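Peptidoglycan-recognition protein (Apis mellifera, PDB 5XZ3) probably recognises bacterial peptidoglycan as part of honeybee innate immunity, using a fold related to that of N-acetylmuramoyl-L-alanine amidases. Local coordinates at residues I24-I29 against W88-A93; I70-L75 against S102-F107. All coordinates share one frame; numbering follows the deposited sequence.

Overall arrangement
Contact 2 is core, contact 1 surface: the centre of contact 2 lies about 3 Å from the centre of the chain, that of contact 1 about 13 Å, and their own centres are about 11 Å apart. In contact 2, strand 102-107 pairs in parallel with the start of strand 74-76, and the cross-strand hydrogen bonds are made directly, by backbone groups and the hydroxyls of Ser73 and Ser104. Contact 1 joins two irregular loops through a single bridge, with waters doing much of the linking. The two meet where Trp88 packs on Phe74 and Ile103, and where Ala93 N lies 2.9 Å from Gly71 O, a probable hydrogen bond. Leu27 also reaches the start of strand 102-107.

Contact 1: residues I24-I29 against W88-A93; sequences INYLII and WNHEGA
Tyr26 and His90 form a lone backbone bridge between two loops, with Glu91 N donating to Asn25 O (2.8 Å, nearly straight at 175°) and Leu27 N to Asn89 O (3.0 Å), the latter from above the carbonyl plane. Ile24 CG2 lies over one face of the His90 imidazole, 3.6 Å from the ring centroid, where chi1 of -62° sets it anti to the backbone N, leaving CG1 and CD1 to approach CE1. The Tyr26 and His90 side chains lie side by side, their rings oblique at 43°, and water 3 links Tyr26 OH to His90 NE2. Asn89 O lies over one face of the Tyr26 ring, and Asn89 CB makes a CH-pi contact with that face, 4.2 Å from the centroid. An alanine in place of His90 would probably leave Ile24 CG2 without its aromatic face and water 3 without its nitrogen partner. Leu27 CD1 turns inward to Trp88 O (3.4 Å). Glu91 OE1 holds water 2, a sulfate ion lies near that side chain, and His68 NE2 hydrogen-bonds Glu91 O. The contact lies over the start of strand 102-107, an inner strand of the sheet, where Leu27 and Trp88 rest on Ile103.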
loop_
_atom_site.group_PDB
_atom_site.type_symbol
_atom_site.label_atom_id
_atom_site.label_comp_id
_atom_site.label_asym_id
_atom_site.label_seq_id
_atom_site.Cartn_x
_atom_site.Cartn_y
_atom_site.Cartn_z
ATOM N N ILE A 24 14.334 5.725 -10.209
ATOM C CA ILE A 24 12.922 6.088 -10.250
ATOM C C ILE A 24 12.430 6.025 -11.683
ATOM O O ILE A 24 13.097 6.523 -12.599
ATOM C CB ILE A 24 12.676 7.506 -9.653
ATOM C CG1 ILE A 24 13.080 7.569 -8.181
ATOM C CG2 ILE A 24 11.210 7.910 -9.779
ATOM C CD1 ILE A 24 13.497 8.954 -7.710
ATOM N N ASN A 25 11.285 5.372 -11.879
ATOM C CA ASN A 25 10.489 5.573 -13.088
ATOM C C ASN A 25 9.113 6.027 -12.658
ATOM O O ASN A 25 8.577 5.534 -11.664
ATOM C CB ASN A 25 10.394 4.293 -13.924
ATOM C CG ASN A 25 11.677 3.998 -14.677
ATOM O OD1 ASN A 25 11.978 4.622 -15.703
ATOM N ND2 ASN A 25 12.454 3.062 -14.157
ATOM N N TYR A 26 8.533 6.945 -13.424
ATOM C CA TYR A 26 7.267 7.564 -13.063
ATOM C C TYR A 26 6.058 6.827 -13.619
ATOM O O TYR A 26 6.023 6.452 -14.795
ATOM C CB TYR A 26 7.250 9.026 -13.533
ATOM C CG TYR A 26 7.523 10.037 -12.458
ATOM C CD1 TYR A 26 8.608 9.903 -11.583
ATOM C CD2 TYR A 26 6.681 11.158 -12.318
ATOM C CE1 TYR A 26 8.844 10.837 -10.581
ATOM C CE2 TYR A 26 6.902 12.096 -11.326
ATOM C CZ TYR A 26 7.981 11.936 -10.467
ATOM O OH TYR A 26 8.172 12.877 -9.494
ATOM N N LEU A 27 5.066 6.624 -12.756
ATOM C CA LEU A 27 3.755 6.108 -13.160
ATOM C C LEU A 27 3.004 7.100 -14.010
ATOM O O LEU A 27 2.985 8.290 -13.674
ATOM C CB LEU A 27 2.886 5.824 -11.917
ATOM C CG LEU A 27 3.307 4.655 -11.026
ATOM C CD1 LEU A 27 2.596 4.684 -9.674
ATOM C CD2 LEU A 27 3.043 3.338 -11.754
ATOM N N ILE A 28 2.353 6.605 -15.072
ATOM C CA ILE A 28 1.306 7.354 -15.762
ATOM C C ILE A 28 0.229 7.717 -14.720
ATOM O O ILE A 28 -0.212 6.866 -13.955
ATOM C CB ILE A 28 0.677 6.523 -16.920
ATOM C CG1 ILE A 28 1.712 6.280 -18.035
ATOM C CG2 ILE A 28 -0.570 7.189 -17.504
ATOM C CD1 ILE A 28 1.354 5.107 -18.948
ATOM N N ILE A 29 -0.162 8.987 -14.711
ATOM C CA ILE A 29 -1.211 9.497 -13.838
ATOM C C ILE A 29 -2.265 10.128 -14.741
ATOM O O ILE A 29 -1.903 10.935 -15.581
ATOM C CB ILE A 29 -0.626 10.515 -12.832
ATOM C CG1 ILE A 29 0.153 9.755 -11.757
ATOM C CG2 ILE A 29 -1.706 11.417 -12.215
ATOM C CD1 ILE A 29 0.853 10.668 -10.797
ATOM N N TRP A 88 2.990 7.851 -4.496
ATOM C CA TRP A 88 2.006 7.962 -5.583
ATOM C C TRP A 88 2.660 7.951 -6.973
ATOM O O TRP A 88 2.038 7.524 -7.941
ATOM C CB TRP A 88 1.240 9.287 -5.488
ATOM C CG TRP A 88 0.325 9.482 -4.320
ATOM C CD1 TRP A 88 0.439 10.433 -3.335
ATOM C CD2 TRP A 88 -0.873 8.756 -4.037
ATOM N NE1 TRP A 88 -0.605 10.329 -2.452
ATOM C CE2 TRP A 88 -1.426 9.309 -2.855
ATOM C CE3 TRP A 88 -1.525 7.672 -4.654
ATOM C CZ2 TRP A 88 -2.607 8.825 -2.284
ATOM C CZ3 TRP A 88 -2.709 7.194 -4.087
ATOM C CH2 TRP A 88 -3.227 7.768 -2.903
ATOM N N ASN A 89 3.895 8.461 -7.071
ATOM C CA ASN A 89 4.470 8.792 -8.373
ATOM C C ASN A 89 5.492 7.820 -8.950
ATOM O O ASN A 89 5.786 7.908 -10.137
ATOM C CB ASN A 89 5.088 10.186 -8.360
ATOM C CG ASN A 89 4.046 11.265 -8.422
ATOM O OD1 ASN A 89 3.432 11.518 -9.479
ATOM N ND2 ASN A 89 3.803 11.884 -7.298
ATOM N N HIS A 90 6.026 6.919 -8.127
ATOM C CA HIS A 90 7.130 6.054 -8.556
ATOM C C HIS A 90 6.660 4.629 -8.755
ATOM O O HIS A 90 5.953 4.098 -7.900
ATOM C CB HIS A 90 8.259 6.047 -7.524
ATOM C CG HIS A 90 8.802 7.396 -7.191
ATOM N ND1 HIS A 90 9.615 7.605 -6.098
ATOM C CD2 HIS A 90 8.627 8.611 -7.767
ATOM C CE1 HIS A 90 9.939 8.884 -6.030
ATOM N NE2 HIS A 90 9.360 9.514 -7.036
ATOM N N GLU A 91 7.046 4.007 -9.871
ATOM C CA GLU A 91 6.696 2.609 -10.146
ATOM C C GLU A 91 7.278 1.701 -9.051
ATOM O O GLU A 91 8.470 1.771 -8.746
ATOM C CB GLU A 91 7.206 2.212 -11.539
ATOM C CG GLU A 91 6.965 0.764 -11.928
ATOM C CD GLU A 91 7.708 0.337 -13.181
ATOM O OE1 GLU A 91 7.933 1.194 -14.083
ATOM O OE2 GLU A 91 8.040 -0.872 -13.267
ATOM N N GLY A 92 6.420 0.862 -8.467
ATOM C CA GLY A 92 6.810 -0.069 -7.411
ATOM C C GLY A 92 7.254 -1.429 -7.925
ATOM O O GLY A 92 7.524 -1.594 -9.116
ATOM N N ALA A 93 7.356 -2.391 -7.006
ATOM C CA ALA A 93 7.730 -3.782 -7.320
ATOM C C ALA A 93 6.946 -4.650 -6.350
ATOM O O ALA A 93 7.457 -5.084 -5.307
ATOM C CB ALA A 93 9.235 -3.989 -7.156
HETATM O O HOH W 1 10.313 3.611 -9.492
HETATM O O HOH W 2 6.239 3.289 -14.592
HETATM O O HOH W 3 10.253 12.409 -7.516
HETATM O O HOH W 4 4.073 9.555 -11.641
#

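Contact 2: residues I70-L75 against S102-F107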
loop_
_atom_site.group_PDB
_atom_site.type_symbol
_atom_site.label_atom_id
_atom_site.label_comp_id
_atom_site.label_asym_id
_atom_site.label_seq_id
_atom_site.Cartn_x
_atom_site.Cartn_y
_atom_site.Cartn_z
ATOM N N ILE A 70 12.008 0.299 -1.887
ATOM C CA ILE A 70 10.974 -0.491 -1.202
ATOM C C ILE A 70 9.858 -0.727 -2.234
ATOM O O ILE A 70 9.517 0.184 -3.028
ATOM C CB ILE A 70 10.456 0.162 0.104
ATOM C CG1 ILE A 70 9.500 -0.809 0.845
ATOM C CG2 ILE A 70 9.880 1.560 -0.172
ATOM C CD1 ILE A 70 9.238 -0.528 2.315
ATOM N N GLY A 71 9.358 -1.957 -2.279
ATOM C CA GLY A 71 8.480 -2.397 -3.365
ATOM C C GLY A 71 7.048 -1.892 -3.288
ATOM O O GLY A 71 6.344 -1.857 -4.312
ATOM N N TYR A 72 6.610 -1.508 -2.085
ATOM C CA TYR A 72 5.209 -1.111 -1.865
ATOM C C TYR A 72 4.991 0.395 -1.975
ATOM O O TYR A 72 5.833 1.170 -1.527
ATOM C CB TYR A 72 4.738 -1.583 -0.489
ATOM C CG TYR A 72 4.818 -3.074 -0.262
ATOM C CD1 TYR A 72 4.031 -3.959 -1.012
ATOM C CD2 TYR A 72 5.655 -3.607 0.732
ATOM C CE1 TYR A 72 4.060 -5.323 -0.776
ATOM C CE2 TYR A 72 5.701 -4.988 0.973
ATOM C CZ TYR A 72 4.908 -5.831 0.206
ATOM O OH TYR A 72 4.929 -7.196 0.427
ATOM N N SER A 73 3.859 0.814 -2.555
ATOM C CA SER A 73 3.595 2.259 -2.724
ATOM C C SER A 73 3.316 2.939 -1.397
ATOM O O SER A 73 3.921 3.982 -1.088
ATOM C CB SER A 73 2.457 2.521 -3.719
ATOM O OG SER A 73 2.652 1.701 -4.847
ATOM N N PHE A 74 2.425 2.323 -0.616
ATOM C CA PHE A 74 2.097 2.754 0.740
ATOM C C PHE A 74 1.970 1.563 1.670
ATOM O O PHE A 74 1.606 0.461 1.239
ATOM C CB PHE A 74 0.795 3.550 0.749
ATOM C CG PHE A 74 0.858 4.823 -0.033
ATOM C CD1 PHE A 74 1.377 5.990 0.551
ATOM C CD2 PHE A 74 0.442 4.858 -1.367
ATOM C CE1 PHE A 74 1.465 7.188 -0.180
ATOM C CE2 PHE A 74 0.531 6.048 -2.095
ATOM C CZ PHE A 74 1.028 7.209 -1.493
ATOM N N LEU A 75 2.239 1.787 2.952
ATOM C CA LEU A 75 2.097 0.719 3.953
ATOM C C LEU A 75 1.166 1.216 5.057
ATOM O O LEU A 75 1.130 2.406 5.353
ATOM C CB LEU A 75 3.458 0.277 4.510
ATOM C CG LEU A 75 4.413 -0.311 3.453
ATOM C CD1 LEU A 75 5.347 0.788 2.957
ATOM C CD2 LEU A 75 5.218 -1.469 4.019
ATOM N N SER A 102 -0.601 0.689 -11.370
ATOM C CA SER A 102 -1.221 0.575 -10.041
ATOM C C SER A 102 -0.337 1.186 -8.979
ATOM O O SER A 102 0.858 1.389 -9.188
ATOM C CB SER A 102 -1.488 -0.903 -9.684
ATOM O OG SER A 102 -0.259 -1.619 -9.539
ATOM N N ILE A 103 -0.938 1.494 -7.838
ATOM C CA ILE A 103 -0.181 1.610 -6.601
ATOM C C ILE A 103 -0.546 0.381 -5.767
ATOM O O ILE A 103 -1.589 -0.251 -6.011
ATOM C CB ILE A 103 -0.483 2.915 -5.840
ATOM C CG1 ILE A 103 -1.978 3.084 -5.617
ATOM C CG2 ILE A 103 0.112 4.148 -6.567
ATOM C CD1 ILE A 103 -2.294 3.636 -4.247
ATOM N N SER A 104 0.306 0.037 -4.810
ATOM C CA SER A 104 -0.047 -0.988 -3.848
ATOM C C SER A 104 -0.232 -0.397 -2.462
ATOM O O SER A 104 0.430 0.587 -2.094
ATOM C CB SER A 104 0.980 -2.116 -3.835
ATOM O OG SER A 104 2.300 -1.618 -3.572
ATOM N N ILE A 105 -1.162 -0.979 -1.702
ATOM C CA ILE A 105 -1.354 -0.599 -0.308
ATOM C C ILE A 105 -1.104 -1.881 0.483
ATOM O O ILE A 105 -1.846 -2.863 0.336
ATOM C CB ILE A 105 -2.761 -0.037 -0.031
ATOM C CG1 ILE A 105 -3.025 1.228 -0.898
ATOM C CG2 ILE A 105 -2.929 0.250 1.466
ATOM C CD1 ILE A 105 -4.420 1.841 -0.791
ATOM N N ALA A 106 -0.040 -1.874 1.282
ATOM C CA ALA A 106 0.363 -3.078 1.977
ATOM C C ALA A 106 0.062 -2.930 3.456
ATOM O O ALA A 106 0.629 -2.075 4.138
ATOM C CB ALA A 106 1.846 -3.403 1.750
ATOM N N PHE A 107 -0.821 -3.795 3.945
ATOM C CA PHE A 107 -1.143 -3.881 5.364
ATOM C C PHE A 107 -0.022 -4.672 6.038
ATOM O O PHE A 107 0.272 -5.794 5.636
ATOM C CB PHE A 107 -2.471 -4.633 5.550
ATOM C CG PHE A 107 -3.698 -3.816 5.233
ATOM C CD1 PHE A 107 -4.001 -3.436 3.913
ATOM C CD2 PHE A 107 -4.589 -3.467 6.257
ATOM C CE1 PHE A 107 -5.157 -2.696 3.635
ATOM C CE2 PHE A 107 -5.734 -2.728 5.983
ATOM C CZ PHE A 107 -6.019 -2.347 4.670
#
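Tyr72 lays one face of its ring over Ala106 CB, a CH-pi contact 3.7 Å from the methyl to the ring centroid and 16° off the normal, while Ser104 OG sits at the ring edge. Beside it, two serines trade backbone-to-hydroxyl hydrogen bonds: Ser104 OG accepts from Ser73 N (3.1 Å), and Ser73 OG accepts from Ser104 N (2.9 Å, 166°). Ser104 OG can do this because chi1 of 56° sets it between its own backbone N and carbonyl carbon, turned toward the Ser73 amide. The reciprocal pair thus satisfies two buried N-H groups just before regular strand pairing begins. From there the parallel pattern takes over, with Phe74 N bonding Ser104 O and Ala106 N bonding Phe74 O (2.9 Å). The Phe74 ring turns its edge to Ile103 CD1 (4.2 Å), the two side chains crossing at a slant. Leu75 and Ala106 share one face of the sheet, Phe74 and Ile105 the other. Strand 102-107 lies between 74-76 and 31-38 in the mixed sheet of this amidase-like fold. Helix 118-133 covers the Phe74 and Ile105 face through Leu127, whereas Leu75 meets Ile57 of helix 47-64 on the other side.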